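Local coordinates for protein BCL9 homolog (Drosophila melanogaster, PDB 3ZPV) that takes part in Wnt signal transduction as a nuclear transcriptional coactivator, represented here by its HD1 domain, at residues 6-11 with 32-37. Sequence-based numbering, arbitrary orientation.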
ATOM      1  N   HIS L   6       1.555   8.884 -12.958  1.00 31.80           N
ATOM      2  CA  HIS L   6       0.677   9.381 -11.895  1.00 31.60           C
ATOM      3  C   HIS L   6       0.300   8.274 -10.936  1.00 30.35           C
ATOM      4  O   HIS L   6      -0.427   8.502  -9.963  1.00 29.24           O
ATOM      5  CB  HIS L   6      -0.598  10.028 -12.466  1.00 30.53           C
ATOM      6  CG  HIS L   6      -1.465   9.090 -13.236  1.00 30.06           C
ATOM      7  ND1 HIS L   6      -1.200   8.746 -14.549  1.00 31.68           N
ATOM      8  CD2 HIS L   6      -2.582   8.413 -12.878  1.00 29.08           C
ATOM      9  CE1 HIS L   6      -2.117   7.883 -14.959  1.00 31.34           C
ATOM     10  NE2 HIS L   6      -2.969   7.671 -13.964  1.00 30.56           N
ATOM     11  N   ILE L   7       0.801   7.074 -11.206  1.00 31.31           N
ATOM     12  CA  ILE L   7       0.645   5.953 -10.285  1.00 31.92           C
ATOM     13  C   ILE L   7       2.004   5.294 -10.084  1.00 31.26           C
ATOM     14  O   ILE L   7       2.649   4.938 -11.051  1.00 32.39           O
ATOM     15  CB  ILE L   7      -0.336   4.925 -10.814  1.00 32.36           C
ATOM     16  CG1 ILE L   7      -1.729   5.526 -10.845  1.00 34.31           C
ATOM     17  CG2 ILE L   7      -0.378   3.723  -9.897  1.00 35.24           C
ATOM     18  CD1 ILE L   7      -2.736   4.695 -11.616  1.00 35.22           C
ATOM     19  N   PHE L   8       2.434   5.193  -8.834  1.00 27.98           N
ATOM     20  CA  PHE L   8       3.607   4.441  -8.485  1.00 26.69           C
ATOM     21  C   PHE L   8       3.162   3.313  -7.596  1.00 28.89           C
ATOM     22  O   PHE L   8       2.506   3.544  -6.543  1.00 31.18           O
ATOM     23  CB  PHE L   8       4.611   5.331  -7.794  1.00 25.75           C
ATOM     24  CG  PHE L   8       5.060   6.468  -8.641  1.00 26.82           C
ATOM     25  CD1 PHE L   8       4.305   7.629  -8.717  1.00 26.72           C
ATOM     26  CD2 PHE L   8       6.238   6.391  -9.378  1.00 27.72           C
ATOM     27  CE1 PHE L   8       4.718   8.711  -9.491  1.00 26.83           C
ATOM     28  CE2 PHE L   8       6.659   7.469 -10.161  1.00 27.96           C
ATOM     29  CZ  PHE L   8       5.901   8.633 -10.207  1.00 27.15           C
ATOM     30  N   VAL L   9       3.512   2.090  -8.006  1.00 27.76           N
ATOM     31  CA  VAL L   9       3.030   0.887  -7.342  1.00 27.15           C
ATOM     32  C   VAL L   9       4.048   0.379  -6.330  1.00 27.23           C
ATOM     33  O   VAL L   9       5.210   0.237  -6.633  1.00 27.84           O
ATOM     34  CB  VAL L   9       2.747  -0.207  -8.355  1.00 27.35           C
ATOM     35  CG1 VAL L   9       2.303  -1.484  -7.667  1.00 28.18           C
ATOM     36  CG2 VAL L   9       1.666   0.236  -9.330  1.00 28.56           C
ATOM     37  N   PHE L  10       3.596   0.106  -5.111  1.00 27.08           N
ATOM     38  CA  PHE L  10       4.469  -0.355  -4.049  1.00 25.84           C
ATOM     39  C   PHE L  10       3.982  -1.683  -3.549  1.00 27.09           C
ATOM     40  O   PHE L  10       2.811  -1.822  -3.150  1.00 24.21           O
ATOM     41  CB  PHE L  10       4.421   0.595  -2.840  1.00 26.00           C
ATOM     42  CG  PHE L  10       5.054   1.940  -3.072  1.00 24.39           C
ATOM     43  CD1 PHE L  10       4.353   2.940  -3.737  1.00 24.69           C
ATOM     44  CD2 PHE L  10       6.313   2.220  -2.584  1.00 22.39           C
ATOM     45  CE1 PHE L  10       4.932   4.180  -3.939  1.00 25.03           C
ATOM     46  CE2 PHE L  10       6.888   3.453  -2.785  1.00 22.72           C
ATOM     47  CZ  PHE L  10       6.204   4.438  -3.467  1.00 23.25           C
ATOM     48  N   SER L  11       4.893  -2.655  -3.490  1.00 28.71           N
ATOM     49  CA  SER L  11       4.635  -3.869  -2.700  1.00 27.86           C
ATOM     50  C   SER L  11       4.789  -3.517  -1.227  1.00 25.96           C
ATOM     51  O   SER L  11       5.231  -2.425  -0.890  1.00 25.71           O
ATOM     52  CB  SER L  11       5.613  -4.939  -3.090  1.00 29.59           C
ATOM     53  OG  SER L  11       6.915  -4.561  -2.697  1.00 34.32           O
ATOM     54  N   ALA L  32       9.663   9.844  -4.153  1.00 37.61           N
ATOM     55  CA  ALA L  32      11.071  10.125  -4.452  1.00 40.09           C
ATOM     56  C   ALA L  32      11.920   8.856  -4.362  1.00 40.39           C
ATOM     57  O   ALA L  32      12.798   8.616  -5.209  1.00 44.07           O
ATOM     58  CB  ALA L  32      11.609  11.199  -3.512  1.00 42.16           C
ATOM     59  N   TYR L  33      11.661   8.055  -3.331  1.00 39.98           N
ATOM     60  CA  TYR L  33      12.381   6.796  -3.140  1.00 40.16           C
ATOM     61  C   TYR L  33      12.129   5.838  -4.291  1.00 40.01           C
ATOM     62  O   TYR L  33      13.038   5.173  -4.774  1.00 39.95           O
ATOM     63  CB  TYR L  33      11.970   6.147  -1.815  1.00 40.66           C
ATOM     64  CG  TYR L  33      12.485   4.726  -1.618  1.00 39.97           C
ATOM     65  CD1 TYR L  33      13.745   4.486  -1.108  1.00 37.78           C
ATOM     66  CD2 TYR L  33      11.693   3.633  -1.923  1.00 41.84           C
ATOM     67  CE1 TYR L  33      14.215   3.199  -0.927  1.00 39.62           C
ATOM     68  CE2 TYR L  33      12.153   2.333  -1.739  1.00 44.86           C
ATOM     69  CZ  TYR L  33      13.424   2.122  -1.251  1.00 43.82           C
ATOM     70  OH  TYR L  33      13.905   0.829  -1.078  1.00 45.20           O
ATOM     71  N   HIS L  34      10.869   5.759  -4.706  1.00 42.98           N
ATOM     72  CA  HIS L  34      10.442   4.849  -5.773  1.00 43.01           C
ATOM     73  C   HIS L  34      11.173   5.162  -7.083  1.00 42.84           C
ATOM     74  O   HIS L  34      11.608   4.238  -7.767  1.00 45.69           O
ATOM     75  CB  HIS L  34       8.927   4.967  -5.971  1.00 40.33           C
ATOM     76  CG  HIS L  34       8.309   3.869  -6.782  1.00 36.88           C
ATOM     77  ND1 HIS L  34       8.470   3.767  -8.150  1.00 36.57           N
ATOM     78  CD2 HIS L  34       7.492   2.852  -6.421  1.00 35.60           C
ATOM     79  CE1 HIS L  34       7.797   2.717  -8.594  1.00 36.42           C
ATOM     80  NE2 HIS L  34       7.189   2.148  -7.565  1.00 36.55           N
ATOM     81  N   CYS L  35      11.336   6.442  -7.386  1.00 44.94           N
ATOM     82  CA  CYS L  35      11.972   6.898  -8.628  1.00 55.76           C
ATOM     83  C   CYS L  35      13.426   6.486  -8.781  1.00 63.08           C
ATOM     84  O   CYS L  35      13.935   6.411  -9.902  1.00 66.21           O
ATOM     85  CB  CYS L  35      11.908   8.415  -8.742  1.00 57.26           C
ATOM     86  SG  CYS L  35      10.243   8.984  -9.102  1.00 63.19           S
ATOM     87  N   THR L  36      14.083   6.214  -7.659  1.00 67.07           N
ATOM     88  CA  THR L  36      15.445   5.681  -7.641  1.00 66.49           C
ATOM     89  C   THR L  36      15.453   4.157  -7.342  1.00 65.71           C
ATOM     90  O   THR L  36      16.333   3.675  -6.649  1.00 64.64           O
ATOM     91  CB  THR L  36      16.290   6.411  -6.572  1.00 62.67           C
ATOM     92  OG1 THR L  36      15.927   5.919  -5.274  1.00 60.70           O
ATOM     93  CG2 THR L  36      16.068   7.942  -6.632  1.00 62.25           C
ATOM     94  N   GLN L  37      14.486   3.397  -7.851  1.00 68.13           N
ATOM     95  CA  GLN L  37      14.581   1.912  -7.763  1.00 75.77           C
ATOM     96  C   GLN L  37      14.062   1.169  -6.443  1.00 68.02           C
ATOM     97  O   GLN L  37      14.164   1.584  -5.250  1.00 56.41           O
ATOM     98  CB  GLN L  37      16.021   1.471  -8.220  1.00 87.05           C
ATOM     99  CG  GLN L  37      16.430   0.036  -7.903  1.00 96.41           C
ATOM    100  CD  GLN L  37      17.930  -0.081  -7.653  1.00102.93           C
ATOM    101  OE1 GLN L  37      18.380  -0.549  -6.594  1.00102.73           O
ATOM    102  NE2 GLN L  37      18.714   0.350  -8.628  1.00101.31           N
TER
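An aromatic cluster with one hydrogen bond ties the N-terminal strand 8-10 to the last turn of the C-terminal helix 30-35, and His34 is its centre. The imidazole packs against both Phe8 and Phe10, which project from the strand two residues apart, and ends at the backbone of Val9. His34 extends from the helix to the strand because its CG is swung away from the backbone N (chi1 -166°), and there NE2 donates to Val9 O at 2.9 Å. The acceptor lies close to the imidazole plane, but the N-H approaches from above the carbonyl plane and the bond is bent, with an angle of 145° at the hydrogen.

The two phenylalanines use the histidine differently. Phe8 lays CB over the middle of the imidazole face, 4.0 Å from the ring centroid, a CH-pi contact; its ring then stands edge-to-face on the same imidazole, with Phe8 CD2 3.7 Å from His34 ND1. Against Phe10 the roles are reversed: the edge of His34 points at the phenyl face in a T-shaped pair, His34 CD2 lying 3.6 Å from Phe10 CZ, with the planes at 68°. Farther along the Phe8 ring, Cys35 SG makes an oblique sulfur-aromatic contact, 4.0 Å from Phe8 CE2.

Were His34 replaced by an alanine, Val9 O would probably lose this donor, and Phe8 CB and the face of Phe10 the imidazole they pack on. Ile31, from the preceding helical turn, packs on both phenylalanines, while Leu14 of helix 12-23 touches His34. Strand 8-10 also pairs in parallel with a strand of the partner protein, so the cluster joins this intermolecular sheet to the small strand-helix-helix fold of the Legless HD1 domain.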